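Local coordinates for protein probable 2-hydroxyhepta-2,4-diene-1,7-dioate isomerase (Thermus thermophilus, PDB 2DFU) that probably acts as a metal-dependent isomerase of the fumarylacetoacetate hydrolase family, working on 2-hydroxyhepta-2,4-diene-1,7-dioate, at residues P105-E110 / K162-F167; L4-G9 / V19-G24. All coordinates share one frame; numbering follows the deposited sequence.

Contact 1. Residues P105-E110 / K162-F167; sequences PFFTEE and KSADKF
The type II beta turn from A164 to F167 meets P105 and F107, which lie in the loop between strand 102-104 and strand 111-121. The turn follows helix 159-162 and leads into strand 168-175. It is closed by a hydrogen bond from F167 N to A164 O at 3.1 Å. This closure brings the side chains of A164 and F167 to one place. The methyl CB of A164 lies 3.4 Å above the plane of the F167 ring, over its centre. The ring edge is then met by the proline: P105 CG sits in the ring plane, 3.6 Å from F167 CE1. The proline and the phenylalanine reach toward each other from the two loops.

F107 turns back toward the same spot. With CG between the backbone N and the carbonyl carbon (chi1 68°), the ring lies beside P105 and its far end points at the turn. One face of the ring has P105 CB above it, set toward the rim. F107 CZ is 3.8 Å from A164 CB, which lies near the ring plane at its edge. F107 CZ also approaches F167 CZ obliquely, at 4.0 Å. The contact is wholly apolar. It joins two loops of the fumarylacetoacetate hydrolase C-terminal region, against strand 137-148, where I146 and A148 pack on F167 and A148 on F107. F216 of the second subunit packs on F107 and A164, so this contact borders the dimer interface. Beyond F107 the loop makes an ST turn. E110 N gives a hydrogen bond to T108 OG1 at 3.0 Å with an N-H...O angle of 163°. The T108 hydroxyl also has a hydrogen bond to D150 OD1 at the start of helix 149-154.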
loop_
_atom_site.group_PDB
_atom_site.type_symbol
_atom_site.label_atom_id
_atom_site.label_comp_id
_atom_site.label_asym_id
_atom_site.label_seq_id
_atom_site.Cartn_x
_atom_site.Cartn_y
_atom_site.Cartn_z
ATOM N N PRO A 105 14.728 -6.014 13.573
ATOM C CA PRO A 105 14.923 -6.987 12.494
ATOM C C PRO A 105 16.281 -7.652 12.365
ATOM O O PRO A 105 17.308 -7.104 12.758
ATOM C CB PRO A 105 14.564 -6.192 11.239
ATOM C CG PRO A 105 13.681 -5.106 11.751
ATOM C CD PRO A 105 14.381 -4.703 13.009
ATOM N N PHE A 106 16.263 -8.845 11.784
ATOM C CA PHE A 106 17.473 -9.611 11.564
ATOM C C PHE A 106 18.240 -9.059 10.375
ATOM O O PHE A 106 19.467 -9.091 10.366
ATOM C CB PHE A 106 17.126 -11.078 11.301
ATOM C CG PHE A 106 18.306 -11.910 10.880
ATOM C CD1 PHE A 106 19.380 -12.110 11.744
ATOM C CD2 PHE A 106 18.359 -12.470 9.605
ATOM C CE1 PHE A 106 20.492 -12.854 11.345
ATOM C CE2 PHE A 106 19.467 -13.216 9.196
ATOM C CZ PHE A 106 20.535 -13.406 10.066
ATOM N N PHE A 107 17.512 -8.539 9.386
ATOM C CA PHE A 107 18.119 -8.015 8.158
ATOM C C PHE A 107 18.828 -6.665 8.244
ATOM O O PHE A 107 19.421 -6.209 7.263
ATOM C CB PHE A 107 17.066 -7.964 7.037
ATOM C CG PHE A 107 15.969 -6.946 7.263
ATOM C CD1 PHE A 107 16.186 -5.593 7.003
ATOM C CD2 PHE A 107 14.720 -7.344 7.739
ATOM C CE1 PHE A 107 15.174 -4.647 7.214
ATOM C CE2 PHE A 107 13.706 -6.408 7.953
ATOM C CZ PHE A 107 13.935 -5.056 7.690
ATOM N N THR A 108 18.779 -6.020 9.400
ATOM C CA THR A 108 19.425 -4.723 9.535
ATOM C C THR A 108 20.228 -4.592 10.817
ATOM O O THR A 108 20.063 -5.364 11.757
ATOM C CB THR A 108 18.386 -3.573 9.507
ATOM O OG1 THR A 108 19.060 -2.306 9.479
ATOM C CG2 THR A 108 17.496 -3.629 10.745
ATOM N N GLU A 109 21.106 -3.602 10.836
ATOM C CA GLU A 109 21.911 -3.315 12.007
ATOM C C GLU A 109 21.990 -1.802 12.102
ATOM O O GLU A 109 22.855 -1.245 12.776
ATOM C CB GLU A 109 23.303 -3.935 11.863
ATOM C CG GLU A 109 23.260 -5.456 11.851
ATOM C CD GLU A 109 24.635 -6.089 11.885
ATOM O OE1 GLU A 109 25.401 -5.900 10.913
ATOM O OE2 GLU A 109 24.950 -6.775 12.885
ATOM N N GLU A 110 21.054 -1.143 11.420
ATOM C CA GLU A 110 21.004 0.312 11.388
ATOM C C GLU A 110 19.561 0.810 11.476
ATOM O O GLU A 110 19.070 1.493 10.575
ATOM C CB GLU A 110 21.652 0.808 10.095
ATOM C CG GLU A 110 22.328 2.154 10.220
ATOM C CD GLU A 110 23.463 2.134 11.223
ATOM O OE1 GLU A 110 24.441 1.383 11.001
ATOM O OE2 GLU A 110 23.376 2.864 12.236
ATOM N N LYS A 162 11.587 0.741 4.898
ATOM C CA LYS A 162 10.481 1.499 5.474
ATOM C C LYS A 162 9.181 0.727 5.697
ATOM O O LYS A 162 8.349 1.133 6.512
ATOM C CB LYS A 162 10.161 2.690 4.562
ATOM C CG LYS A 162 11.263 3.737 4.419
ATOM C CD LYS A 162 11.282 4.672 5.626
ATOM C CE LYS A 162 12.156 5.897 5.369
ATOM N NZ LYS A 162 12.236 6.786 6.566
ATOM N N SER A 163 8.999 -0.375 4.981
ATOM C CA SER A 163 7.751 -1.109 5.081
ATOM C C SER A 163 7.776 -2.502 5.710
ATOM O O SER A 163 6.890 -3.321 5.447
ATOM C CB SER A 163 7.112 -1.181 3.695
ATOM O OG SER A 163 5.742 -1.526 3.787
ATOM N N ALA A 164 8.780 -2.776 6.537
ATOM C CA ALA A 164 8.860 -4.063 7.220
ATOM C C ALA A 164 7.740 -4.078 8.260
ATOM O O ALA A 164 7.249 -3.020 8.651
ATOM C CB ALA A 164 10.224 -4.213 7.912
ATOM N N ASP A 165 7.329 -5.260 8.705
ATOM C CA ASP A 165 6.272 -5.355 9.709
ATOM C C ASP A 165 6.563 -4.472 10.928
ATOM O O ASP A 165 7.694 -4.411 11.398
ATOM C CB ASP A 165 6.094 -6.808 10.176
ATOM C CG ASP A 165 5.471 -7.700 9.108
ATOM O OD1 ASP A 165 4.892 -7.172 8.135
ATOM O OD2 ASP A 165 5.546 -8.935 9.254
ATOM N N LYS A 166 5.529 -3.797 11.424
ATOM C CA LYS A 166 5.618 -2.912 12.587
ATOM C C LYS A 166 6.514 -1.682 12.422
ATOM O O LYS A 166 6.887 -1.056 13.414
ATOM C CB LYS A 166 6.077 -3.687 13.834
ATOM C CG LYS A 166 5.448 -5.063 14.027
ATOM C CD LYS A 166 3.921 -5.055 13.958
ATOM C CE LYS A 166 3.389 -6.482 14.115
ATOM N NZ LYS A 166 1.915 -6.574 14.031
ATOM N N PHE A 167 6.877 -1.329 11.191
ATOM C CA PHE A 167 7.714 -0.145 10.999
ATOM C C PHE A 167 6.925 1.157 11.058
ATOM O O PHE A 167 7.420 2.213 10.656
ATOM C CB PHE A 167 8.480 -0.230 9.679
ATOM C CG PHE A 167 9.823 -0.905 9.800
ATOM C CD1 PHE A 167 10.069 -1.830 10.815
ATOM C CD2 PHE A 167 10.836 -0.626 8.885
ATOM C CE1 PHE A 167 11.306 -2.469 10.919
ATOM C CE2 PHE A 167 12.078 -1.259 8.977
ATOM C CZ PHE A 167 12.312 -2.183 9.997
#

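Contact 2. Residues L4-G9 / V19-G24; sequences LRFNEG and VLETDG
F6 holds its CG between the backbone N and the carbonyl carbon (chi1 62°), and this swings the ring out toward V19. V19 answers with CG1 set opposite its own backbone N (chi1 174°). The two side chains run past one another, pointing opposite ways. V19 CG1 lies over one face of the F6 ring, nearer the rim than the middle. It makes a CH-pi contact, 3.9 Å from the ring centroid and 26° off the ring normal. The closest atom pair is V19 CG1 to F6 CE1, at 3.5 Å. The other branch, V19 CG2, meets L4 CD1 at 3.9 Å. E21 comes to the edge of the F6 ring, with its CB 4.2 Å from F6 CZ. Its extended chain carries the carboxylate on to R32 and R10, which bind it by salt bridges. Without the F6 ring, as with an alanine here, V19 CG1 would probably lose the face it packs on and a gap would be likely to open beside it.

Strands 4-6 and 19-22 run almost at right angles, and their axes come within 9.0 Å at closest approach. They are not paired directly. Strand 10-15 links them, pairing antiparallel with each. Strand 32-35 flanks strand 18-22, and its Y34 meets F6 edge-to-face.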
loop_
_atom_site.group_PDB
_atom_site.type_symbol
_atom_site.label_atom_id
_atom_site.label_comp_id
_atom_site.label_asym_id
_atom_site.label_seq_id
_atom_site.Cartn_x
_atom_site.Cartn_y
_atom_site.Cartn_z
ATOM N N LEU A 4 -10.662 7.714 18.364
ATOM C CA LEU A 4 -9.784 6.550 18.451
ATOM C C LEU A 4 -10.429 5.257 17.974
ATOM O O LEU A 4 -11.641 5.183 17.787
ATOM C CB LEU A 4 -9.302 6.348 19.889
ATOM C CG LEU A 4 -10.390 5.984 20.902
ATOM C CD1 LEU A 4 -9.794 5.206 22.072
ATOM C CD2 LEU A 4 -11.069 7.251 21.381
ATOM N N ARG A 5 -9.592 4.251 17.752
ATOM C CA ARG A 5 -10.048 2.920 17.348
ATOM C C ARG A 5 -9.574 2.015 18.465
ATOM O O ARG A 5 -8.444 2.152 18.923
ATOM C CB ARG A 5 -9.394 2.459 16.041
ATOM C CG ARG A 5 -10.126 2.873 14.790
ATOM C CD ARG A 5 -9.433 2.303 13.555
ATOM N NE ARG A 5 -9.701 0.882 13.359
ATOM C CZ ARG A 5 -8.779 -0.077 13.366
ATOM N NH1 ARG A 5 -7.501 0.207 13.572
ATOM N NH2 ARG A 5 -9.139 -1.331 13.125
ATOM N N PHE A 6 -10.418 1.091 18.900
ATOM C CA PHE A 6 -10.038 0.210 19.991
ATOM C C PHE A 6 -10.696 -1.165 19.916
ATOM O O PHE A 6 -11.649 -1.379 19.164
ATOM C CB PHE A 6 -10.396 0.868 21.323
ATOM C CG PHE A 6 -11.861 1.122 21.490
ATOM C CD1 PHE A 6 -12.474 2.185 20.839
ATOM C CD2 PHE A 6 -12.643 0.265 22.261
ATOM C CE1 PHE A 6 -13.846 2.393 20.947
ATOM C CE2 PHE A 6 -14.016 0.461 22.375
ATOM C CZ PHE A 6 -14.621 1.531 21.715
ATOM N N ASN A 7 -10.171 -2.091 20.712
ATOM C CA ASN A 7 -10.678 -3.456 20.777
ATOM C C ASN A 7 -10.878 -4.084 19.400
ATOM O O ASN A 7 -9.958 -4.090 18.595
ATOM C CB ASN A 7 -11.975 -3.484 21.591
ATOM C CG ASN A 7 -11.740 -3.165 23.064
ATOM O OD1 ASN A 7 -10.596 -2.997 23.498
ATOM N ND2 ASN A 7 -12.819 -3.083 23.837
ATOM N N GLU A 8 -12.060 -4.611 19.110
ATOM C CA GLU A 8 -12.254 -5.231 17.800
ATOM C C GLU A 8 -12.590 -4.239 16.688
ATOM O O GLU A 8 -13.661 -4.310 16.080
ATOM C CB GLU A 8 -13.329 -6.328 17.864
ATOM C CG GLU A 8 -14.633 -5.920 18.532
ATOM C CD GLU A 8 -14.557 -5.965 20.054
ATOM O OE1 GLU A 8 -14.278 -7.050 20.610
ATOM O OE2 GLU A 8 -14.781 -4.921 20.695
ATOM N N GLY A 9 -11.665 -3.321 16.423
ATOM C CA GLY A 9 -11.870 -2.337 15.375
ATOM C C GLY A 9 -13.031 -1.382 15.610
ATOM O O GLY A 9 -13.625 -0.875 14.657
ATOM N N VAL A 19 -14.011 6.354 27.051
ATOM C CA VAL A 19 -14.101 6.142 25.614
ATOM C C VAL A 19 -15.579 5.930 25.313
ATOM O O VAL A 19 -16.190 4.985 25.814
ATOM C CB VAL A 19 -13.334 4.884 25.167
ATOM C CG1 VAL A 19 -13.582 4.626 23.684
ATOM C CG2 VAL A 19 -11.844 5.059 25.431
ATOM N N LEU A 20 -16.160 6.816 24.514
ATOM C CA LEU A 20 -17.567 6.700 24.161
ATOM C C LEU A 20 -17.620 6.168 22.738
ATOM O O LEU A 20 -17.200 6.843 21.802
ATOM C CB LEU A 20 -18.237 8.073 24.273
ATOM C CG LEU A 20 -17.953 8.661 25.663
ATOM C CD1 LEU A 20 -18.221 10.149 25.691
ATOM C CD2 LEU A 20 -18.782 7.926 26.693
ATOM N N GLU A 21 -18.120 4.946 22.583
ATOM C CA GLU A 21 -18.187 4.314 21.274
ATOM C C GLU A 21 -19.122 5.012 20.296
ATOM O O GLU A 21 -20.183 5.525 20.671
ATOM C CB GLU A 21 -18.598 2.844 21.402
ATOM C CG GLU A 21 -18.680 2.139 20.057
ATOM C CD GLU A 21 -19.202 0.720 20.150
ATOM O OE1 GLU A 21 -20.229 0.488 20.823
ATOM O OE2 GLU A 21 -18.588 -0.169 19.533
ATOM N N THR A 22 -18.711 5.016 19.033
ATOM C CA THR A 22 -19.476 5.633 17.963
ATOM C C THR A 22 -19.593 4.690 16.773
ATOM O O THR A 22 -18.816 3.743 16.633
ATOM C CB THR A 22 -18.813 6.929 17.470
ATOM O OG1 THR A 22 -17.461 6.653 17.078
ATOM C CG2 THR A 22 -18.827 7.992 18.565
ATOM N N ASP A 23 -20.573 4.971 15.923
ATOM C CA ASP A 23 -20.841 4.193 14.723
ATOM C C ASP A 23 -19.952 4.775 13.623
ATOM O O ASP A 23 -20.368 5.665 12.887
ATOM C CB ASP A 23 -22.325 4.340 14.375
ATOM C CG ASP A 23 -22.748 3.487 13.193
ATOM O OD1 ASP A 23 -21.917 2.712 12.666
ATOM O OD2 ASP A 23 -23.930 3.595 12.797
ATOM N N GLY A 24 -18.721 4.279 13.524
ATOM C CA GLY A 24 -17.792 4.802 12.534
ATOM C C GLY A 24 -17.030 5.978 13.131
ATOM O O GLY A 24 -17.404 6.452 14.198
#

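Overall arrangement
Contact 2 lies in the N-terminal Rv2993c-like region and contact 1 in the fumarylacetoacetate hydrolase C-terminal region. Their centres are about 30 Å apart, and their nearest atoms about 12 Å, so they do not touch. Both segments of contact 2 come earlier in the chain than either segment of contact 1. Strand 168-175 gives a structural link: it follows directly after segment 162-167 and pairs antiparallel with strand 2-6, which carries L4 and F6. Both contacts are buried and apolar. Contact 1 also borders the second subunit, while contact 2 is packed within its own chain. Neither can be tied to a defined active site.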